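Local coordinates for carboxypeptidase A (Helicoverpa armigera, PDB 1JQG), which is a mid-gut procarboxypeptidase of the M14 family that probably uses zinc to remove C-terminal residues from peptides, at residues V63-K67 with F68-I72; M249-L253 with N254-G258; A264-S268 with V269-T273. All blocks are in the same frame, centred on the assembly; numbering follows the deposited sequence.

Overall arrangement
Interaction 1 comes first along the chain, in the activation peptide, where strand 61-65 of the four-stranded antiparallel sheet gives way to helix 70-80. Interactions 2 and 3 follow within the zinc carboxypeptidase region, both in the long connection between helix 221-228 and helix 283-294. Their centres lie about 9 Å apart and they touch: Asp252 and Arg255 of interaction 2 pack against Ala264, Asp272 and Thr273 of interaction 3. The centre of interaction 1 is about 18 Å from that of interaction 3 and about 25 Å from that of interaction 2. Residues 249-258 thus adjoin the zinc site, residues 264-273 pack against them, farther from the zinc, and the propeptide turn stands apart.

Interaction 1. Residues V63-K67 with F68-I72; sequences VLVPK and FKREI
The Phe68 ring and the Lys67 carbonyl group meet obliquely, with Lys67 C 4.1 Å from Phe68 CG. The Phe68 side chain sets out away from 63-67, though its CB still touches Lys67 C at 3.7 Å. At the second flat group, the Pro66 carbonyl, Lys69 N donates a hydrogen bond to Pro66 O at 3.1 Å. The same oxygen touches aliphatic carbon as well, Arg70 CG lying 3.2 Å from Pro66 O. With Lys67 and Phe68 at its corners, Pro66 to Lys69 has the backbone angles and bond of a type I beta turn, and it carries strand 61-65 of the activation peptide into helix 70-80, with Lys69 at the N-cap. Val65 reaches the helix start by one branch: chi1 of 177° sets Val65 CG1 opposite the backbone nitrogen, 3.8 Å from Arg70 N, while Tyr27 and Phe73 also pack on this valine. Across the turn, Lys69 CD passes Pro66 CG at 4.1 Å, two aliphatic groups meeting at a slant. The extended Lys69 chain then carries NZ to Leu47 O, and Lys67 NZ bonds Asp22 O. Arg70 bends at chi3, its NE making a weak hydrogen bond to Tyr27 OH on strand 25-30.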
loop_
_atom_site.group_PDB
_atom_site.type_symbol
_atom_site.label_atom_id
_atom_site.label_comp_id
_atom_site.label_asym_id
_atom_site.label_seq_id
_atom_site.Cartn_x
_atom_site.Cartn_y
_atom_site.Cartn_z
ATOM N N VAL A 63 -16.238 -6.817 3.080
ATOM C CA VAL A 63 -15.700 -8.081 2.559
ATOM C C VAL A 63 -16.326 -8.444 1.220
ATOM O O VAL A 63 -17.532 -8.243 1.028
ATOM C CB VAL A 63 -15.894 -9.204 3.617
ATOM C CG1 VAL A 63 -17.337 -9.247 4.080
ATOM C CG2 VAL A 63 -15.374 -10.566 3.195
ATOM N N LEU A 64 -15.475 -8.905 0.280
ATOM C CA LEU A 64 -15.971 -9.339 -1.021
ATOM C C LEU A 64 -16.329 -10.822 -1.028
ATOM O O LEU A 64 -15.490 -11.651 -0.738
ATOM C CB LEU A 64 -14.894 -9.058 -2.078
ATOM C CG LEU A 64 -15.273 -9.373 -3.539
ATOM C CD1 LEU A 64 -16.365 -8.395 -3.933
ATOM C CD2 LEU A 64 -14.027 -9.254 -4.374
ATOM N N VAL A 65 -17.583 -11.159 -1.215
ATOM C CA VAL A 65 -18.080 -12.526 -1.137
ATOM C C VAL A 65 -18.561 -13.059 -2.487
ATOM O O VAL A 65 -19.389 -12.471 -3.193
ATOM C CB VAL A 65 -19.259 -12.638 -0.146
ATOM C CG1 VAL A 65 -19.810 -14.078 -0.133
ATOM C CG2 VAL A 65 -18.906 -12.045 1.227
ATOM N N PRO A 66 -17.994 -14.166 -2.930
ATOM C CA PRO A 66 -18.364 -14.836 -4.176
ATOM C C PRO A 66 -19.830 -15.213 -4.252
ATOM O O PRO A 66 -20.492 -15.502 -3.257
ATOM C CB PRO A 66 -17.471 -16.077 -4.220
ATOM C CG PRO A 66 -16.292 -15.687 -3.379
ATOM C CD PRO A 66 -16.894 -14.896 -2.244
ATOM N N LYS A 67 -20.366 -15.342 -5.465
ATOM C CA LYS A 67 -21.767 -15.684 -5.680
ATOM C C LYS A 67 -22.160 -17.034 -5.091
ATOM O O LYS A 67 -23.235 -17.204 -4.500
ATOM C CB LYS A 67 -22.080 -15.696 -7.162
ATOM C CG LYS A 67 -23.534 -15.951 -7.545
ATOM C CD LYS A 67 -23.651 -15.662 -9.052
ATOM C CE LYS A 67 -22.674 -16.500 -9.867
ATOM N NZ LYS A 67 -22.449 -15.996 -11.251
ATOM N N PHE A 68 -21.270 -18.017 -5.181
ATOM C CA PHE A 68 -21.513 -19.353 -4.686
ATOM C C PHE A 68 -21.266 -19.498 -3.200
ATOM O O PHE A 68 -21.269 -20.615 -2.678
ATOM C CB PHE A 68 -20.667 -20.374 -5.468
ATOM C CG PHE A 68 -21.101 -20.533 -6.903
ATOM C CD1 PHE A 68 -20.222 -20.206 -7.923
ATOM C CD2 PHE A 68 -22.364 -20.981 -7.242
ATOM C CE1 PHE A 68 -20.593 -20.340 -9.249
ATOM C CE2 PHE A 68 -22.735 -21.114 -8.562
ATOM C CZ PHE A 68 -21.852 -20.795 -9.575
ATOM N N LYS A 69 -21.064 -18.400 -2.491
ATOM C CA LYS A 69 -20.831 -18.419 -1.055
ATOM C C LYS A 69 -21.683 -17.399 -0.321
ATOM O O LYS A 69 -21.661 -17.340 0.898
ATOM C CB LYS A 69 -19.355 -18.130 -0.746
ATOM C CG LYS A 69 -18.419 -19.303 -0.999
ATOM C CD LYS A 69 -16.979 -18.856 -0.827
ATOM C CE LYS A 69 -15.994 -19.989 -0.975
ATOM N NZ LYS A 69 -14.598 -19.495 -0.797
ATOM N N ARG A 70 -22.488 -16.645 -1.047
ATOM C CA ARG A 70 -23.343 -15.609 -0.497
ATOM C C ARG A 70 -24.364 -16.137 0.493
ATOM O O ARG A 70 -24.600 -15.517 1.533
ATOM C CB ARG A 70 -24.067 -14.806 -1.573
ATOM C CG ARG A 70 -23.152 -13.981 -2.472
ATOM C CD ARG A 70 -23.959 -13.172 -3.459
ATOM N NE ARG A 70 -25.036 -12.420 -2.813
ATOM C CZ ARG A 70 -25.714 -11.440 -3.432
ATOM N NH1 ARG A 70 -25.442 -11.082 -4.689
ATOM N NH2 ARG A 70 -26.670 -10.860 -2.694
ATOM N N GLU A 71 -24.969 -17.280 0.169
ATOM C CA GLU A 71 -25.979 -17.897 1.023
ATOM C C GLU A 71 -25.380 -18.469 2.303
ATOM O O GLU A 71 -25.948 -18.317 3.391
ATOM C CB GLU A 71 -26.733 -18.991 0.258
ATOM C CG GLU A 71 -28.003 -19.485 0.935
ATOM C CD GLU A 71 -28.873 -20.331 0.019
ATOM O OE1 GLU A 71 -28.597 -21.543 -0.188
ATOM O OE2 GLU A 71 -29.877 -19.807 -0.536
ATOM N N ILE A 72 -24.238 -19.142 2.193
ATOM C CA ILE A 72 -23.554 -19.715 3.346
ATOM C C ILE A 72 -23.027 -18.622 4.278
ATOM O O ILE A 72 -23.038 -18.763 5.501
ATOM C CB ILE A 72 -22.373 -20.595 2.899
ATOM C CG1 ILE A 72 -22.841 -21.748 1.995
ATOM C CG2 ILE A 72 -21.627 -21.139 4.105
ATOM C CD1 ILE A 72 -21.653 -22.509 1.407
#

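Interaction 2. Residues M249-L253 with N254-G258; sequences MGVDL and NRNFG
Asp252 opens the turn it shares with Arg255 and braces it with both side chain and backbone. Asp252 OD2 accepts from Asn254 N at 3.1 Å, closing an Asx turn, while Asp252 O accepts from Arg255 N at 3.0 Å, closing a type I beta turn over Leu253 and Asn254. The side-chain bond is not in plane: Asn254 N is 45° out of the carboxylate plane. With CG trans to its own backbone nitrogen (chi1 -174°), the aspartate brings its carboxylate alongside Asn254. Asp252 OD1 touches Arg255 CG at 3.3 Å. The ionic pairing between Asp252 OD1 and Arg255 NE is long, 3.7 Å, and purely electrostatic, because the oxygen lies well off the guanidinium plane and no N-H is aimed at it.

Farther out, Asp252 OD2 also accepts from His181 NE2, so Asp252 is a second-shell residue orienting a zinc ligand, and OD1 has a second cationic partner in Arg235. Asn254 OD1 is held by Ala366 N, which fixes a side chain that packs on His181 and His306; the Asn254 side chain comes within about 5 Å of the zinc ion. Asn254 and Arg255 probably correspond to the adjacent asparagine and arginine that hold the substrate's terminal carboxylate in M14 carboxypeptidases. Farther along, Asn256 N makes a weak hydrogen bond to Leu253 O at 3.3 Å. Leu253 O also lies at the edge of the Phe257 ring, near its plane, 3.1 Å from Phe257 CE1.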
loop_
_atom_site.group_PDB
_atom_site.type_symbol
_atom_site.label_atom_id
_atom_site.label_comp_id
_atom_site.label_asym_id
_atom_site.label_seq_id
_atom_site.Cartn_x
_atom_site.Cartn_y
_atom_site.Cartn_z
ATOM N N MET A 249 -2.310 -19.668 -6.250
ATOM C CA MET A 249 -0.960 -19.146 -6.330
ATOM C C MET A 249 -0.854 -17.764 -5.685
ATOM O O MET A 249 -1.829 -17.155 -5.280
ATOM C CB MET A 249 -0.485 -19.060 -7.776
ATOM C CG MET A 249 -1.327 -18.326 -8.782
ATOM S SD MET A 249 -1.034 -18.724 -10.530
ATOM C CE MET A 249 0.285 -17.565 -10.879
ATOM N N GLY A 250 0.395 -17.276 -5.551
ATOM C CA GLY A 250 0.719 -15.991 -5.001
ATOM C C GLY A 250 0.818 -15.968 -3.487
ATOM O O GLY A 250 0.013 -16.548 -2.735
ATOM N N VAL A 251 1.702 -15.115 -3.028
ATOM C CA VAL A 251 2.027 -14.870 -1.645
ATOM C C VAL A 251 1.742 -13.397 -1.310
ATOM O O VAL A 251 1.954 -12.513 -2.133
ATOM C CB VAL A 251 3.507 -15.156 -1.370
ATOM C CG1 VAL A 251 3.894 -14.608 -0.003
ATOM C CG2 VAL A 251 3.864 -16.628 -1.546
ATOM N N ASP A 252 1.159 -13.171 -0.128
ATOM C CA ASP A 252 0.944 -11.808 0.354
ATOM C C ASP A 252 2.303 -11.252 0.811
ATOM O O ASP A 252 2.842 -11.641 1.850
ATOM C CB ASP A 252 -0.026 -11.820 1.528
ATOM C CG ASP A 252 -0.433 -10.440 2.002
ATOM O OD1 ASP A 252 -1.396 -10.387 2.793
ATOM O OD2 ASP A 252 0.207 -9.438 1.579
ATOM N N LEU A 253 2.822 -10.320 -0.000
ATOM C CA LEU A 253 4.166 -9.769 0.307
ATOM C C LEU A 253 4.258 -9.000 1.601
ATOM O O LEU A 253 5.305 -8.862 2.219
ATOM C CB LEU A 253 4.631 -8.884 -0.842
ATOM C CG LEU A 253 4.867 -9.560 -2.189
ATOM C CD1 LEU A 253 5.220 -8.513 -3.246
ATOM C CD2 LEU A 253 5.997 -10.609 -2.073
ATOM N N ASN A 254 3.130 -8.528 2.129
ATOM C CA ASN A 254 3.109 -7.794 3.390
ATOM C C ASN A 254 3.015 -8.748 4.558
ATOM O O ASN A 254 2.704 -8.374 5.693
ATOM C CB ASN A 254 1.997 -6.747 3.404
ATOM C CG ASN A 254 2.396 -5.523 4.245
ATOM O OD1 ASN A 254 3.589 -5.314 4.502
ATOM N ND2 ASN A 254 1.451 -4.709 4.692
ATOM N N ARG A 255 3.262 -10.030 4.316
ATOM C CA ARG A 255 3.257 -11.060 5.342
ATOM C C ARG A 255 4.525 -11.922 5.160
ATOM O O ARG A 255 4.762 -12.899 5.842
ATOM C CB ARG A 255 2.033 -11.938 5.298
ATOM C CG ARG A 255 0.676 -11.268 5.206
ATOM C CD ARG A 255 0.221 -10.837 6.594
ATOM N NE ARG A 255 -0.996 -10.053 6.480
ATOM C CZ ARG A 255 -2.048 -10.191 7.268
ATOM N NH1 ARG A 255 -2.030 -11.095 8.246
ATOM N NH2 ARG A 255 -3.104 -9.410 7.043
ATOM N N ASN A 256 5.368 -11.543 4.209
ATOM C CA ASN A 256 6.590 -12.246 3.882
ATOM C C ASN A 256 7.865 -11.618 4.452
ATOM O O ASN A 256 8.993 -12.023 4.126
ATOM C CB ASN A 256 6.683 -12.302 2.356
ATOM C CG ASN A 256 7.581 -13.441 1.883
ATOM O OD1 ASN A 256 7.333 -14.580 2.233
ATOM N ND2 ASN A 256 8.572 -13.045 1.084
ATOM N N PHE A 257 7.729 -10.654 5.373
ATOM C CA PHE A 257 8.919 -10.022 5.986
ATOM C C PHE A 257 9.310 -10.662 7.296
ATOM O O PHE A 257 8.493 -11.299 7.927
ATOM C CB PHE A 257 8.712 -8.523 6.183
ATOM C CG PHE A 257 8.749 -7.731 4.900
ATOM C CD1 PHE A 257 7.671 -7.711 4.030
ATOM C CD2 PHE A 257 9.898 -7.029 4.533
ATOM C CE1 PHE A 257 7.733 -7.012 2.844
ATOM C CE2 PHE A 257 9.979 -6.311 3.354
ATOM C CZ PHE A 257 8.874 -6.293 2.500
ATOM N N GLY A 258 10.564 -10.543 7.689
ATOM C CA GLY A 258 11.191 -11.238 8.783
ATOM C C GLY A 258 10.814 -10.847 10.179
ATOM O O GLY A 258 11.158 -11.586 11.110
#

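Interaction 3. Residues A264-S268 with V269-T273; sequences ASSSS and VCSDT
Ser266 and Ser271 face each other across this loop through their hydroxymethyl groups, Ser266 OG lying 3.3 Å from Ser271 CB. Both adopt the same conformation, OG swung opposite the backbone nitrogen (chi1 176° and 177°), and in both this carries the oxygen forward to the amide two residues on. Ser266 OG accepts from Ser268 N at 3.0 Å, and Ser271 OG accepts from Thr273 N at 3.2 Å. Both bonds are nearly straight, so each backbone N-H fixes the rotation of the hydroxyl group it meets. Thr273 differs: its OG1 sits between backbone N and carbonyl carbon, a position from which Thr273 OG1 touches Ser266 CB at 3.3 Å.

Ser268 likewise has OG trans to its backbone nitrogen (chi1 -179°), but Ser268 OG accepts only a weak hydrogen bond from Cys270 N, 3.4 Å. The backbone closes the loop twice. Ser271 N donates to Ser268 O at 3.3 Å, and Ser266 N donates to Thr273 O at 3.2 Å. Cys270 is tied by a disulfide to Cys248, and Ser271 O accepts from Lys236 NZ. The result is two ST turns flanking a type I beta turn from Ser268 to Ser271, in the disulfide-anchored loop between helix 221-228 and helix 283-294 of the zinc carboxypeptidase domain.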
loop_
_atom_site.group_PDB
_atom_site.type_symbol
_atom_site.label_atom_id
_atom_site.label_comp_id
_atom_site.label_asym_id
_atom_site.label_seq_id
_atom_site.Cartn_x
_atom_site.Cartn_y
_atom_site.Cartn_z
ATOM N N ALA A 264 1.042 -14.345 12.513
ATOM C CA ALA A 264 -0.314 -13.808 12.323
ATOM C C ALA A 264 -0.681 -13.719 10.847
ATOM O O ALA A 264 -1.088 -12.669 10.349
ATOM C CB ALA A 264 -0.446 -12.473 13.041
ATOM N N SER A 265 -0.634 -14.842 10.152
ATOM C CA SER A 265 -0.933 -14.941 8.739
ATOM C C SER A 265 -1.397 -16.341 8.354
ATOM O O SER A 265 -1.402 -17.232 9.194
ATOM C CB SER A 265 0.303 -14.553 7.919
ATOM O OG SER A 265 1.426 -15.229 8.485
ATOM N N SER A 266 -1.912 -16.511 7.147
ATOM C CA SER A 266 -2.467 -17.745 6.665
ATOM C C SER A 266 -1.430 -18.744 6.162
ATOM O O SER A 266 -0.395 -18.426 5.570
ATOM C CB SER A 266 -3.464 -17.503 5.509
ATOM O OG SER A 266 -3.809 -18.845 5.110
ATOM N N SER A 267 -1.785 -20.020 6.237
ATOM C CA SER A 267 -0.900 -21.111 5.886
ATOM C C SER A 267 -1.360 -21.773 4.603
ATOM O O SER A 267 -0.703 -22.672 4.097
ATOM C CB SER A 267 -0.850 -22.143 7.011
ATOM O OG SER A 267 -0.127 -21.496 8.062
ATOM N N SER A 268 -2.460 -21.280 4.068
ATOM C CA SER A 268 -3.025 -21.783 2.813
ATOM C C SER A 268 -2.658 -20.848 1.675
ATOM O O SER A 268 -2.756 -19.629 1.785
ATOM C CB SER A 268 -4.550 -21.872 2.929
ATOM O OG SER A 268 -5.151 -22.383 1.740
ATOM N N VAL A 269 -2.330 -21.348 0.524
ATOM C CA VAL A 269 -1.893 -20.607 -0.641
ATOM C C VAL A 269 -3.110 -20.015 -1.325
ATOM O O VAL A 269 -3.056 -19.065 -2.120
ATOM C CB VAL A 269 -1.142 -21.465 -1.679
ATOM C CG1 VAL A 269 -0.432 -20.541 -2.662
ATOM C CG2 VAL A 269 -0.128 -22.355 -1.012
ATOM N N CYS A 270 -4.275 -20.555 -0.993
ATOM C CA CYS A 270 -5.532 -20.068 -1.563
ATOM C C CYS A 270 -6.014 -18.826 -0.856
ATOM O O CYS A 270 -6.852 -18.082 -1.367
ATOM C CB CYS A 270 -6.557 -21.203 -1.430
ATOM S SG CYS A 270 -6.120 -22.678 -2.403
ATOM N N SER A 271 -5.471 -18.561 0.322
ATOM C CA SER A 271 -5.787 -17.325 1.050
ATOM C C SER A 271 -5.047 -16.112 0.512
ATOM O O SER A 271 -3.898 -16.255 0.057
ATOM C CB SER A 271 -5.468 -17.525 2.531
ATOM O OG SER A 271 -5.707 -16.316 3.227
ATOM N N ASP A 272 -5.636 -14.929 0.654
ATOM C CA ASP A 272 -5.023 -13.679 0.234
ATOM C C ASP A 272 -3.936 -13.212 1.200
ATOM O O ASP A 272 -3.323 -12.202 0.929
ATOM C CB ASP A 272 -6.085 -12.589 0.063
ATOM C CG ASP A 272 -6.925 -12.784 -1.175
ATOM O OD1 ASP A 272 -6.292 -13.060 -2.220
ATOM O OD2 ASP A 272 -8.153 -12.666 -1.091
ATOM N N THR A 273 -3.821 -13.832 2.370
ATOM C CA THR A 273 -2.838 -13.492 3.379
ATOM C C THR A 273 -1.814 -14.576 3.599
ATOM O O THR A 273 -1.236 -14.658 4.669
ATOM C CB THR A 273 -3.541 -13.156 4.721
ATOM O OG1 THR A 273 -4.234 -14.257 5.244
ATOM C CG2 THR A 273 -4.486 -12.006 4.465
#